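Local atomic coordinates of CbsA (Xanthomonas oryzae pv. oryzae, PDB entry 5XYH), a protein that probably hydrolyses 1,4-beta-glucosidic bonds of cellulose as a family 6 cellobiohydrolase, an exoglucanase used by a rice pathogen to degrade plant cell walls. Residues T84-G89 and K137-V142; S68-L73 and A128-N133. All blocks are in the same frame, centred on the assembly; numbering follows the deposited sequence.

Contact 1 of 2, residues T84-G89 and K137-V142; sequences TPITVG and KGLRIV
Two neighbouring parallel strands of the glycoside hydrolase family 6 barrel, 86-92 and 140-145, pair here at their N-terminal ends. Thr87 lies beside Arg140, Val88 beside Ile141 and Gly89 beside Val142. Three backbone hydrogen bonds join them. Arg140 N donates to Ile86 O at 3.0 Å, Val88 N to Arg140 O at 2.7 Å, and Val142 N to Val88 O at 2.9 Å. The last hydrogen bond is almost straight, 177° at the hydrogen, but Val142 N sits tilted 33° from the plane of the Val88 carbonyl. Before the strands meet, a water fills in for direct pairing: it accepts from Ile86 N and donates to Gly138 O.

Pro85 covers one face of the Arg140 guanidinium, with CB over its centre. Pro85 CB is 3.4 Å from Arg140 CZ. The Arg140 chain is extended from CG to NE, which carries the charged group back alongside the proline. Arg140 NH1 is hydrogen-bonded to Pro7 O. On the same face of the sheet, Val142 CG2 reaches Thr87 CB at 3.9 Å. On the other face Val88 and Ile141 meet through aliphatic carbons. Ile141 CD1 packs against Val88 CB at 3.8 Å; CG1 stands beside the backbone N, and the second bend (chi2 -60°) turns CD1 toward the valine. Near the strand starts, Ile86 CG2 meets Leu139 CD2.

Helix 69-79 covers the Val88 and Ile141 face, through Leu73 and Ala76. Strand 188-193 flanks strand 140-145, with Tyr189 touching Arg140 and Tyr191 touching Val142.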
loop_
_atom_site.group_PDB
_atom_site.type_symbol
_atom_site.label_atom_id
_atom_site.label_comp_id
_atom_site.label_asym_id
_atom_site.label_seq_id
_atom_site.Cartn_x
_atom_site.Cartn_y
_atom_site.Cartn_z
ATOM N N THR A 84 18.537 6.546 -19.424
ATOM C CA THR A 84 17.347 6.916 -18.669
ATOM C C THR A 84 17.224 5.944 -17.503
ATOM O O THR A 84 17.235 4.714 -17.720
ATOM C CB THR A 84 16.105 6.870 -19.561
ATOM O OG1 THR A 84 16.337 7.682 -20.721
ATOM C CG2 THR A 84 14.872 7.383 -18.804
ATOM N N PRO A 85 17.149 6.420 -16.264
ATOM C CA PRO A 85 16.951 5.495 -15.146
ATOM C C PRO A 85 15.580 4.842 -15.230
ATOM O O PRO A 85 14.679 5.313 -15.929
ATOM C CB PRO A 85 17.078 6.393 -13.915
ATOM C CG PRO A 85 16.691 7.746 -14.393
ATOM C CD PRO A 85 17.192 7.825 -15.817
ATOM N N ILE A 86 15.437 3.729 -14.509
ATOM C CA ILE A 86 14.179 2.991 -14.412
ATOM C C ILE A 86 14.033 2.496 -12.974
ATOM O O ILE A 86 15.011 2.051 -12.364
ATOM C CB ILE A 86 14.142 1.823 -15.428
ATOM C CG1 ILE A 86 12.798 1.088 -15.398
ATOM C CG2 ILE A 86 15.298 0.863 -15.184
ATOM C CD1 ILE A 86 12.651 0.024 -16.480
ATOM N N THR A 87 12.825 2.616 -12.411
ATOM C CA THR A 87 12.566 2.099 -11.071
ATOM C C THR A 87 11.834 0.763 -11.164
ATOM O O THR A 87 10.954 0.581 -12.018
ATOM C CB THR A 87 11.771 3.096 -10.208
ATOM O OG1 THR A 87 10.493 3.397 -10.794
ATOM C CG2 THR A 87 12.544 4.383 -10.036
ATOM N N VAL A 88 12.234 -0.184 -10.310
ATOM C CA VAL A 88 11.596 -1.495 -10.200
ATOM C C VAL A 88 10.949 -1.565 -8.824
ATOM O O VAL A 88 11.644 -1.570 -7.800
ATOM C CB VAL A 88 12.594 -2.643 -10.400
ATOM C CG1 VAL A 88 11.886 -3.982 -10.315
ATOM C CG2 VAL A 88 13.282 -2.506 -11.744
ATOM N N GLY A 89 9.621 -1.605 -8.791
ATOM C CA GLY A 89 8.900 -1.546 -7.532
ATOM C C GLY A 89 8.682 -2.918 -6.926
ATOM O O GLY A 89 8.115 -3.809 -7.567
ATOM N N LYS A 137 22.891 -3.536 -11.665
ATOM C CA LYS A 137 23.342 -2.254 -11.129
ATOM C C LYS A 137 22.705 -1.069 -11.857
ATOM O O LYS A 137 22.596 0.014 -11.275
ATOM C CB LYS A 137 24.888 -2.193 -11.166
ATOM C CG LYS A 137 25.504 -1.875 -12.534
ATOM C CD LYS A 137 25.821 -0.361 -12.708
ATOM C CE LYS A 137 25.768 0.075 -14.186
ATOM N NZ LYS A 137 25.563 1.560 -14.290
ATOM N N GLY A 138 22.267 -1.244 -13.104
ATOM C CA GLY A 138 21.644 -0.146 -13.822
ATOM C C GLY A 138 20.183 0.095 -13.496
ATOM O O GLY A 138 19.603 1.064 -13.994
ATOM N N LEU A 139 19.588 -0.767 -12.670
ATOM C CA LEU A 139 18.212 -0.639 -12.204
ATOM C C LEU A 139 18.183 0.060 -10.850
ATOM O O LEU A 139 19.070 -0.143 -10.016
ATOM C CB LEU A 139 17.563 -2.018 -12.073
ATOM C CG LEU A 139 17.579 -2.973 -13.279
ATOM C CD1 LEU A 139 17.055 -4.334 -12.883
ATOM C CD2 LEU A 139 16.758 -2.428 -14.432
ATOM N N ARG A 140 17.151 0.868 -10.629
ATOM C CA ARG A 140 16.858 1.433 -9.315
ATOM C C ARG A 140 15.742 0.606 -8.683
ATOM O O ARG A 140 14.623 0.562 -9.204
ATOM C CB ARG A 140 16.451 2.898 -9.430
ATOM C CG ARG A 140 17.576 3.805 -9.887
ATOM C CD ARG A 140 17.126 5.256 -9.912
ATOM N NE ARG A 140 18.195 6.114 -10.417
ATOM C CZ ARG A 140 18.028 7.369 -10.818
ATOM N NH1 ARG A 140 16.826 7.932 -10.796
ATOM N NH2 ARG A 140 19.071 8.054 -11.261
ATOM N N ILE A 141 16.054 -0.072 -7.587
ATOM C CA ILE A 141 15.093 -0.921 -6.901
ATOM C C ILE A 141 14.432 -0.080 -5.813
ATOM O O ILE A 141 15.121 0.503 -4.975
ATOM C CB ILE A 141 15.774 -2.166 -6.311
ATOM C CG1 ILE A 141 16.681 -2.837 -7.354
ATOM C CG2 ILE A 141 14.735 -3.161 -5.799
ATOM C CD1 ILE A 141 15.920 -3.291 -8.597
ATOM N N VAL A 142 13.103 0.000 -5.829
ATOM C CA VAL A 142 12.358 0.816 -4.867
ATOM C C VAL A 142 11.488 -0.122 -4.052
ATOM O O VAL A 142 10.538 -0.719 -4.581
ATOM C CB VAL A 142 11.503 1.898 -5.542
ATOM C CG1 VAL A 142 10.713 2.670 -4.482
ATOM C CG2 VAL A 142 12.362 2.846 -6.375
HETATM O O HOH W 1 18.030 3.070 -13.387
#

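Contact 2 of 2, residues S68-L73 and A128-N133; sequences SLQGHL and ASTLAN
Thr130 meets three side chains of helix 69-79 through one methyl group. Its CG2 is 3.7 Å from Leu69 CD2, 3.7 Å from Gln70 CG and 3.7 Å from Leu73 CD1. Leu69 and Thr130 run alongside each other, pointing opposite ways, while the Gln70 chain lies crosswise to the threonine. The first torsion of Thr130 (chi1 -58°) aims the methyl at these three side chains and leaves OG1 beside the backbone N. Further along, Leu131 CD2 is 3.9 Å from Leu73 CD1, the two side chains lying crosswise.

The polar link is made by water. A single molecule accepts from Gln70 NE2 at 2.9 Å and donates to Thr130 OG1 at 2.7 Å. OG1 is also hydrogen-bonded to Val126 O, one turn back in its own helix. The extended Gln70 chain carries its amide to this water.

Within segment 68-73, Ser68 is the N-cap of helix 69-79. Ser68 OG accepts from Gly71 N at 2.8 Å.

Leu69 and Leu131 both rest on Leu90 of strand 86-92. Such neighbouring helices packed outside parallel strands are typical of an alpha/beta barrel, here the distorted one of family 6.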
loop_
_atom_site.group_PDB
_atom_site.type_symbol
_atom_site.label_atom_id
_atom_site.label_comp_id
_atom_site.label_asym_id
_atom_site.label_seq_id
_atom_site.Cartn_x
_atom_site.Cartn_y
_atom_site.Cartn_z
ATOM N N SER A 68 9.721 -15.155 -11.562
ATOM C CA SER A 68 10.636 -15.089 -10.429
ATOM C C SER A 68 11.148 -13.663 -10.247
ATOM O O SER A 68 11.053 -12.822 -11.145
ATOM C CB SER A 68 11.830 -16.014 -10.644
ATOM O OG SER A 68 12.698 -15.449 -11.612
ATOM N N LEU A 69 11.732 -13.403 -9.073
ATOM C CA LEU A 69 12.378 -12.115 -8.843
ATOM C C LEU A 69 13.409 -11.829 -9.925
ATOM O O LEU A 69 13.459 -10.722 -10.464
ATOM C CB LEU A 69 13.026 -12.071 -7.453
ATOM C CG LEU A 69 13.836 -10.802 -7.125
ATOM C CD1 LEU A 69 13.022 -9.496 -7.313
ATOM C CD2 LEU A 69 14.455 -10.855 -5.739
ATOM N N GLN A 70 14.223 -12.830 -10.285
ATOM C CA GLN A 70 15.190 -12.619 -11.359
ATOM C C GLN A 70 14.500 -12.368 -12.694
ATOM O O GLN A 70 14.980 -11.563 -13.503
ATOM C CB GLN A 70 16.132 -13.810 -11.470
ATOM C CG GLN A 70 16.889 -14.080 -10.201
ATOM C CD GLN A 70 17.940 -15.139 -10.395
ATOM O OE1 GLN A 70 18.324 -15.442 -11.531
ATOM N NE2 GLN A 70 18.422 -15.710 -9.290
ATOM N N GLY A 71 13.383 -13.055 -12.954
ATOM C CA GLY A 71 12.644 -12.796 -14.184
ATOM C C GLY A 71 12.135 -11.365 -14.265
ATOM O O GLY A 71 12.166 -10.740 -15.330
ATOM N N HIS A 72 11.644 -10.835 -13.141
ATOM C CA HIS A 72 11.237 -9.437 -13.087
ATOM C C HIS A 72 12.411 -8.524 -13.380
ATOM O O HIS A 72 12.290 -7.566 -14.146
ATOM C CB HIS A 72 10.669 -9.101 -11.711
ATOM C CG HIS A 72 9.318 -9.673 -11.455
ATOM N ND1 HIS A 72 8.208 -9.329 -12.198
ATOM C CD2 HIS A 72 8.885 -10.533 -10.506
ATOM C CE1 HIS A 72 7.154 -9.966 -11.724
ATOM N NE2 HIS A 72 7.539 -10.706 -10.700
ATOM N N LEU A 73 13.552 -8.798 -12.756
ATOM C CA LEU A 73 14.704 -7.922 -12.929
ATOM C C LEU A 73 15.249 -8.002 -14.349
ATOM O O LEU A 73 15.729 -6.994 -14.892
ATOM C CB LEU A 73 15.783 -8.283 -11.915
ATOM C CG LEU A 73 15.376 -8.069 -10.453
ATOM C CD1 LEU A 73 16.325 -8.798 -9.513
ATOM C CD2 LEU A 73 15.329 -6.579 -10.136
ATOM N N ALA A 128 18.237 -9.897 -1.081
ATOM C CA ALA A 128 19.377 -8.985 -1.108
ATOM C C ALA A 128 20.484 -9.484 -2.036
ATOM O O ALA A 128 21.073 -8.697 -2.792
ATOM C CB ALA A 128 19.911 -8.784 0.307
ATOM N N SER A 129 20.785 -10.784 -2.005
ATOM C CA SER A 129 21.843 -11.280 -2.885
ATOM C C SER A 129 21.406 -11.249 -4.340
ATOM O O SER A 129 22.223 -10.984 -5.227
ATOM C CB SER A 129 22.269 -12.687 -2.484
ATOM O OG SER A 129 21.202 -13.597 -2.662
ATOM N N THR A 130 20.120 -11.476 -4.606
ATOM C CA THR A 130 19.616 -11.305 -5.965
ATOM C C THR A 130 19.753 -9.858 -6.425
ATOM O O THR A 130 20.229 -9.592 -7.536
ATOM C CB THR A 130 18.162 -11.769 -6.036
ATOM O OG1 THR A 130 18.104 -13.139 -5.619
ATOM C CG2 THR A 130 17.623 -11.633 -7.458
ATOM N N LEU A 131 19.343 -8.901 -5.591
ATOM C CA LEU A 131 19.412 -7.510 -6.027
ATOM C C LEU A 131 20.853 -7.027 -6.170
ATOM O O LEU A 131 21.124 -6.131 -6.979
ATOM C CB LEU A 131 18.641 -6.597 -5.066
ATOM C CG LEU A 131 17.143 -6.842 -4.899
ATOM C CD1 LEU A 131 16.553 -5.924 -3.841
ATOM C CD2 LEU A 131 16.412 -6.669 -6.229
ATOM N N ALA A 132 21.792 -7.600 -5.412
ATOM C CA ALA A 132 23.165 -7.100 -5.464
ATOM C C ALA A 132 23.922 -7.552 -6.711
ATOM O O ALA A 132 25.065 -7.122 -6.911
ATOM C CB ALA A 132 23.930 -7.538 -4.209
ATOM N N ASN A 133 23.324 -8.410 -7.533
ATOM C CA ASN A 133 23.972 -8.943 -8.728
ATOM C C ASN A 133 24.402 -7.811 -9.653
ATOM O O ASN A 133 23.547 -7.021 -10.089
ATOM C CB ASN A 133 23.001 -9.881 -9.448
ATOM C CG ASN A 133 23.627 -10.604 -10.632
ATOM O OD1 ASN A 133 24.633 -10.176 -11.186
ATOM N ND2 ASN A 133 22.984 -11.693 -11.059
HETATM O O HOH W 2 16.921 -15.271 -6.809
#

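Overall arrangement
Contacts 1 and 2 form two layers of one region of the barrel, their centres about 12 Å apart. Contact 1 lies in the sheet; contact 2 lies in the helices outside it. Along the chain the segments alternate: 68-73, 84-89, 128-133, 137-142. Helix 69-79 leads into strand 86-92, and helix 113-131 then links that strand to its parallel neighbour 140-145, a beta-alpha-beta crossover. The layers touch directly. Ile141 CD1 packs on Leu73 CD2 at 3.7 Å, and Ile141 CG2 on Leu131 CD1 at 3.8 Å. In this part of the catalytic domain the strand pair and the helix pair thus meet through Leu73, Leu131 and Ile141, on the buried side of contact 2.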